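Local coordinates for protein putative gamma-hydroxymuconic semialdehyde dehydrogenase (Pseudomonas, PDB 4GO3) that probably oxidises an aldehyde, likely gamma-hydroxymuconic semialdehyde, to the corresponding acid with NAD(P)+ as coenzyme, at residues A[134-139]-A[468-473]; A[139-144]-A[166-171]. The protein carries 2 engineered substitutions. All blocks are in the same frame, centred on the assembly; numbering follows the deposited sequence.

Contact 1: A[134-139]-A[468-473]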
loop_
_atom_site.group_PDB
_atom_site.type_symbol
_atom_site.label_atom_id
_atom_site.label_comp_id
_atom_site.label_asym_id
_atom_site.label_seq_id
_atom_site.Cartn_x
_atom_site.Cartn_y
_atom_site.Cartn_z
ATOM N N VAL A 134 7.990 16.203 8.082
ATOM C CA VAL A 134 7.008 15.384 7.403
ATOM C C VAL A 134 5.941 14.992 8.384
ATOM O O VAL A 134 6.186 14.202 9.275
ATOM C CB VAL A 134 7.640 14.125 6.840
ATOM C CG1 VAL A 134 6.594 13.274 6.127
ATOM C CG2 VAL A 134 8.765 14.518 5.893
ATOM N N GLN A 135 4.743 15.504 8.243
ATOM C CA GLN A 135 3.691 15.040 9.107
ATOM C C GLN A 135 3.093 13.753 8.592
ATOM O O GLN A 135 3.277 13.380 7.458
ATOM C CB GLN A 135 2.602 16.085 9.240
ATOM C CG GLN A 135 3.132 17.462 9.334
ATOM C CD GLN A 135 2.234 18.357 10.099
ATOM O OE1 GLN A 135 1.717 19.321 9.568
ATOM N NE2 GLN A 135 2.041 18.055 11.363
ATOM N N ARG A 136 2.374 13.079 9.470
ATOM C CA ARG A 136 1.586 11.919 9.125
ATOM C C ARG A 136 0.165 12.353 9.269
ATOM O O ARG A 136 -0.298 12.559 10.363
ATOM C CB ARG A 136 1.818 10.807 10.123
ATOM C CG ARG A 136 3.214 10.515 10.406
ATOM C CD ARG A 136 3.792 9.692 9.310
ATOM N NE ARG A 136 2.849 8.748 8.735
ATOM C CZ ARG A 136 3.078 8.065 7.624
ATOM N NH1 ARG A 136 4.212 8.230 6.973
ATOM N NH2 ARG A 136 2.185 7.218 7.161
ATOM N N LYS A 137 -0.534 12.517 8.171
ATOM C CA LYS A 137 -1.893 12.949 8.283
ATOM C C LYS A 137 -2.799 11.795 7.969
ATOM O O LYS A 137 -2.386 10.821 7.370
ATOM C CB LYS A 137 -2.141 14.124 7.358
ATOM C CG LYS A 137 -1.369 15.362 7.745
ATOM C CD LYS A 137 -2.169 16.262 8.662
ATOM C CE LYS A 137 -1.321 16.903 9.743
ATOM N NZ LYS A 137 -1.324 16.192 11.058
ATOM N N PRO A 138 -4.040 11.902 8.403
ATOM C CA PRO A 138 -5.043 10.904 8.074
ATOM C C PRO A 138 -5.318 10.976 6.600
ATOM O O PRO A 138 -5.253 12.058 6.047
ATOM C CB PRO A 138 -6.262 11.397 8.818
ATOM C CG PRO A 138 -5.760 12.285 9.837
ATOM C CD PRO A 138 -4.563 12.914 9.326
ATOM N N ILE A 139 -5.617 9.846 5.984
ATOM C CA ILE A 139 -5.998 9.794 4.598
ATOM C C ILE A 139 -7.253 10.612 4.358
ATOM O O ILE A 139 -7.326 11.416 3.438
ATOM C CB ILE A 139 -6.293 8.370 4.201
ATOM C CG1 ILE A 139 -5.024 7.551 4.275
ATOM C CG2 ILE A 139 -6.844 8.325 2.817
ATOM C CD1 ILE A 139 -5.255 6.145 4.605
ATOM N N THR A 468 -2.350 6.522 7.436
ATOM C CA THR A 468 -1.908 7.897 7.386
ATOM C C THR A 468 -1.211 8.133 6.068
ATOM O O THR A 468 -0.985 7.211 5.314
ATOM C CB THR A 468 -0.962 8.243 8.527
ATOM O OG1 THR A 468 0.098 7.303 8.556
ATOM C CG2 THR A 468 -1.676 8.206 9.841
ATOM N N GLU A 469 -0.894 9.382 5.783
ATOM C CA GLU A 469 -0.097 9.695 4.626
ATOM C C GLU A 469 1.047 10.544 5.067
ATOM O O GLU A 469 0.923 11.292 6.002
ATOM C CB GLU A 469 -0.907 10.471 3.604
ATOM C CG GLU A 469 -2.308 10.733 4.021
ATOM C CD GLU A 469 -2.859 12.003 3.441
ATOM O OE1 GLU A 469 -2.644 13.063 4.047
ATOM O OE2 GLU A 469 -3.526 11.941 2.389
ATOM N N ALA A 470 2.163 10.424 4.372
ATOM C CA ALA A 470 3.270 11.322 4.523
ATOM C C ALA A 470 2.962 12.669 3.876
ATOM O O ALA A 470 2.715 12.751 2.706
ATOM C CB ALA A 470 4.441 10.720 3.904
ATOM N N ARG A 471 2.995 13.725 4.672
ATOM C CA ARG A 471 2.889 15.075 4.160
ATOM C C ARG A 471 4.198 15.846 4.375
ATOM O O ARG A 471 4.418 16.410 5.427
ATOM C CB ARG A 471 1.725 15.789 4.832
ATOM C CG ARG A 471 0.354 15.203 4.522
ATOM C CD ARG A 471 -0.265 15.822 3.282
ATOM N NE ARG A 471 -1.650 16.229 3.476
ATOM C CZ ARG A 471 -2.121 17.430 3.161
ATOM N NH1 ARG A 471 -1.321 18.344 2.642
ATOM N NH2 ARG A 471 -3.395 17.722 3.366
ATOM N N SER A 472 5.065 15.866 3.366
ATOM C CA SER A 472 6.379 16.504 3.505
ATOM C C SER A 472 6.323 18.010 3.295
ATOM O O SER A 472 5.874 18.497 2.254
ATOM C CB SER A 472 7.380 15.890 2.533
ATOM O OG SER A 472 8.599 16.601 2.554
ATOM N N VAL A 473 6.774 18.749 4.299
ATOM C CA VAL A 473 6.785 20.200 4.207
ATOM C C VAL A 473 8.217 20.725 4.211
ATOM O O VAL A 473 9.034 20.328 5.048
ATOM C CB VAL A 473 6.002 20.846 5.341
ATOM C CG1 VAL A 473 6.168 22.346 5.296
ATOM C CG2 VAL A 473 4.540 20.449 5.237
#
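The guanidinium of Arg-136 lies with one face over the backbone of the opposing strand, Glu-469 C sitting above its centre and Ala-470 N nearer the rim. With CG beside the backbone N (chi1 -49°), bends at chi2 and chi3 bring its end to strand 468-473, where it crosses Thr-468 at about a right angle. Arg-136 NH2 reaches Thr-468 OG1 at 2.5 Å, with the oxygen in the guanidinium plane; NE adds a weak bond to the same oxygen. On this face Val-134 CG1 meets Ala-470 CB at 4.0 Å. On the other, Lys-137 CG packs on Arg-471 CG at 3.7 Å, while a long salt bridge containing a weak hydrogen bond, Arg-471 NE to Glu-469 OE1 at 3.4 Å, links residues of one strand. Two pairs of backbone bonds, Gln-135 with Arg-471 and Lys-137 with Glu-469, define an antiparallel ladder. It belongs to the arm through which, as in aldehyde dehydrogenases generally, subunits associate: Ser-472 and Val-473 pair in parallel with a strand of the second subunit, whose Glu-462 salt-bridges Arg-136. Within the chain, Thr-468 OG1 bonds Ile-464 O on helix 460-466, Pro-138 packs on helix 39-57, and Glu-469 touches Arg-243 of strand 243-247.

Contact 2: A[139-144]-A[166-171]; sequences IGVVAQ and GNTIVI
Gln-144 has CG beside its backbone N (chi1 -52°) and runs extended beyond it (chi2 -175°), carrying its amide to Ile-169, whose CG2 is anti to the backbone N. Gln-144 OE1 consequently lies 3.3 Å from Ile-169 CG2, with Ile-169 CD1 also beside it, and Gln-144 CB meets Ile-171 CD1 at 3.9 Å. At the other end of the pairing, the CA–CB bond of Asn-167 points toward segment 139-144: its CB is 3.2 Å from Gly-140 O and its OD1 3.6 Å from Val-142 CG2. On the face of Val-141, Val-141 CG2 touches Thr-168 OG1 at 3.7 Å, and Val-141 CG1 packs against Val-170 CG2; Thr-168 OG1 itself bonds Ala-49 O of helix 39-57.

Four backbone bonds fix the parallel register, from Thr-168 N to Gly-140 O through to Gln-144 N to Val-170 O; the straightest, Val-170 N to Val-142 O (167°), runs nearly along the C=O axis. The strands belong to a beta-alpha-beta unit whose helix 151-164 packs on Gln-144 and Ile-169. Gln-144 NE2 is held by Lys-158 O and Tyr-467 OH, and a leucine here would probably leave both oxygens without this donor. Backbone bonds thus set the register, aliphatic groups pack on both faces, and the buried Gln-144 NE2 and Thr-168 OG1 find partners outside the pair; the strands run on to Val-146 and Lys-172, NAD(+)-binding residues of this protein, although no coenzyme is bound to this chain.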
loop_
_atom_site.group_PDB
_atom_site.type_symbol
_atom_site.label_atom_id
_atom_site.label_comp_id
_atom_site.label_asym_id
_atom_site.label_seq_id
_atom_site.Cartn_x
_atom_site.Cartn_y
_atom_site.Cartn_z
ATOM N N ILE A 139 -5.617 9.846 5.984
ATOM C CA ILE A 139 -5.998 9.794 4.598
ATOM C C ILE A 139 -7.253 10.612 4.358
ATOM O O ILE A 139 -7.326 11.416 3.438
ATOM C CB ILE A 139 -6.293 8.370 4.201
ATOM C CG1 ILE A 139 -5.024 7.551 4.275
ATOM C CG2 ILE A 139 -6.844 8.325 2.817
ATOM C CD1 ILE A 139 -5.255 6.145 4.605
ATOM N N GLY A 140 -8.244 10.374 5.207
ATOM C CA GLY A 140 -9.522 11.047 5.142
ATOM C C GLY A 140 -10.672 10.136 5.500
ATOM O O GLY A 140 -10.795 9.689 6.617
ATOM N N VAL A 141 -11.527 9.879 4.524
ATOM C CA VAL A 141 -12.643 8.980 4.688
ATOM C C VAL A 141 -12.187 7.630 4.247
ATOM O O VAL A 141 -11.740 7.456 3.131
ATOM C CB VAL A 141 -13.838 9.375 3.831
ATOM C CG1 VAL A 141 -14.916 8.344 3.935
ATOM C CG2 VAL A 141 -14.365 10.702 4.253
ATOM N N VAL A 142 -12.320 6.676 5.149
ATOM C CA VAL A 142 -11.804 5.345 4.972
ATOM C C VAL A 142 -12.958 4.383 4.889
ATOM O O VAL A 142 -13.879 4.491 5.654
ATOM C CB VAL A 142 -10.960 4.997 6.179
ATOM C CG1 VAL A 142 -11.388 3.717 6.763
ATOM C CG2 VAL A 142 -9.535 4.993 5.834
ATOM N N ALA A 143 -12.921 3.442 3.959
ATOM C CA ALA A 143 -13.977 2.442 3.859
ATOM C C ALA A 143 -13.443 1.123 4.379
ATOM O O ALA A 143 -12.292 0.748 4.114
ATOM C CB ALA A 143 -14.467 2.297 2.424
ATOM N N GLN A 144 -14.275 0.424 5.138
ATOM C CA GLN A 144 -13.856 -0.832 5.732
ATOM C C GLN A 144 -14.929 -1.904 5.591
ATOM O O GLN A 144 -16.058 -1.755 6.054
ATOM C CB GLN A 144 -13.492 -0.623 7.200
ATOM C CG GLN A 144 -12.510 0.499 7.380
ATOM C CD GLN A 144 -12.039 0.643 8.807
ATOM O OE1 GLN A 144 -12.841 0.710 9.737
ATOM N NE2 GLN A 144 -10.732 0.698 8.989
ATOM N N GLY A 166 -7.231 9.504 12.882
ATOM C CA GLY A 166 -8.062 10.648 12.597
ATOM C C GLY A 166 -8.897 10.577 11.348
ATOM O O GLY A 166 -9.532 11.526 10.985
ATOM N N ASN A 167 -8.908 9.441 10.689
ATOM C CA ASN A 167 -9.814 9.266 9.600
ATOM C C ASN A 167 -11.208 9.271 10.109
ATOM O O ASN A 167 -11.444 9.180 11.290
ATOM C CB ASN A 167 -9.621 7.918 8.963
ATOM C CG ASN A 167 -8.214 7.585 8.767
ATOM O OD1 ASN A 167 -7.743 7.574 7.661
ATOM N ND2 ASN A 167 -7.525 7.282 9.831
ATOM N N THR A 168 -12.140 9.355 9.184
ATOM C CA THR A 168 -13.486 9.012 9.447
ATOM C C THR A 168 -13.734 7.781 8.631
ATOM O O THR A 168 -13.049 7.494 7.714
ATOM C CB THR A 168 -14.484 10.154 9.234
ATOM O OG1 THR A 168 -14.407 10.643 7.911
ATOM C CG2 THR A 168 -14.214 11.213 10.160
ATOM N N ILE A 169 -14.720 7.034 9.040
ATOM C CA ILE A 169 -14.908 5.704 8.604
ATOM C C ILE A 169 -16.306 5.473 8.162
ATOM O O ILE A 169 -17.227 5.875 8.795
ATOM C CB ILE A 169 -14.655 4.781 9.783
ATOM C CG1 ILE A 169 -13.287 5.073 10.387
ATOM C CG2 ILE A 169 -14.798 3.382 9.375
ATOM C CD1 ILE A 169 -12.779 4.022 11.172
ATOM N N VAL A 170 -16.427 4.749 7.070
ATOM C CA VAL A 170 -17.638 4.078 6.715
ATOM C C VAL A 170 -17.301 2.598 6.736
ATOM O O VAL A 170 -16.520 2.116 5.942
ATOM C CB VAL A 170 -18.137 4.512 5.340
ATOM C CG1 VAL A 170 -19.534 4.021 5.101
ATOM C CG2 VAL A 170 -18.112 5.980 5.221
ATOM N N ILE A 171 -17.878 1.880 7.680
ATOM C CA ILE A 171 -17.614 0.462 7.812
ATOM C C ILE A 171 -18.776 -0.373 7.319
ATOM O O ILE A 171 -19.913 -0.045 7.544
ATOM C CB ILE A 171 -17.298 0.104 9.258
ATOM C CG1 ILE A 171 -17.142 -1.398 9.398
ATOM C CG2 ILE A 171 -18.354 0.650 10.190
ATOM C CD1 ILE A 171 -15.894 -1.789 10.063
#

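Contacts 1 and 2 follow each other along strand 130-145, share Ile-139, and have centres about 15 Å apart. In the chain, contact 2 is nested inside the loop closed by contact 1: its partner, strand 168-172, follows after helix 151-164, whereas strand 468-476 returns from near the C-terminus. Both partners pair with strand 130-145 in one mixed sheet, antiparallel in contact 1 and parallel in contact 2. They also touch directly, Pro-138 CB lying 3.7 Å from Gly-166 C. Strand 130-145, broken at about Ile-139 and Gly-140, thus carries both a parallel part beside the coenzyme-binding residues and an antiparallel extension that joins the second subunit.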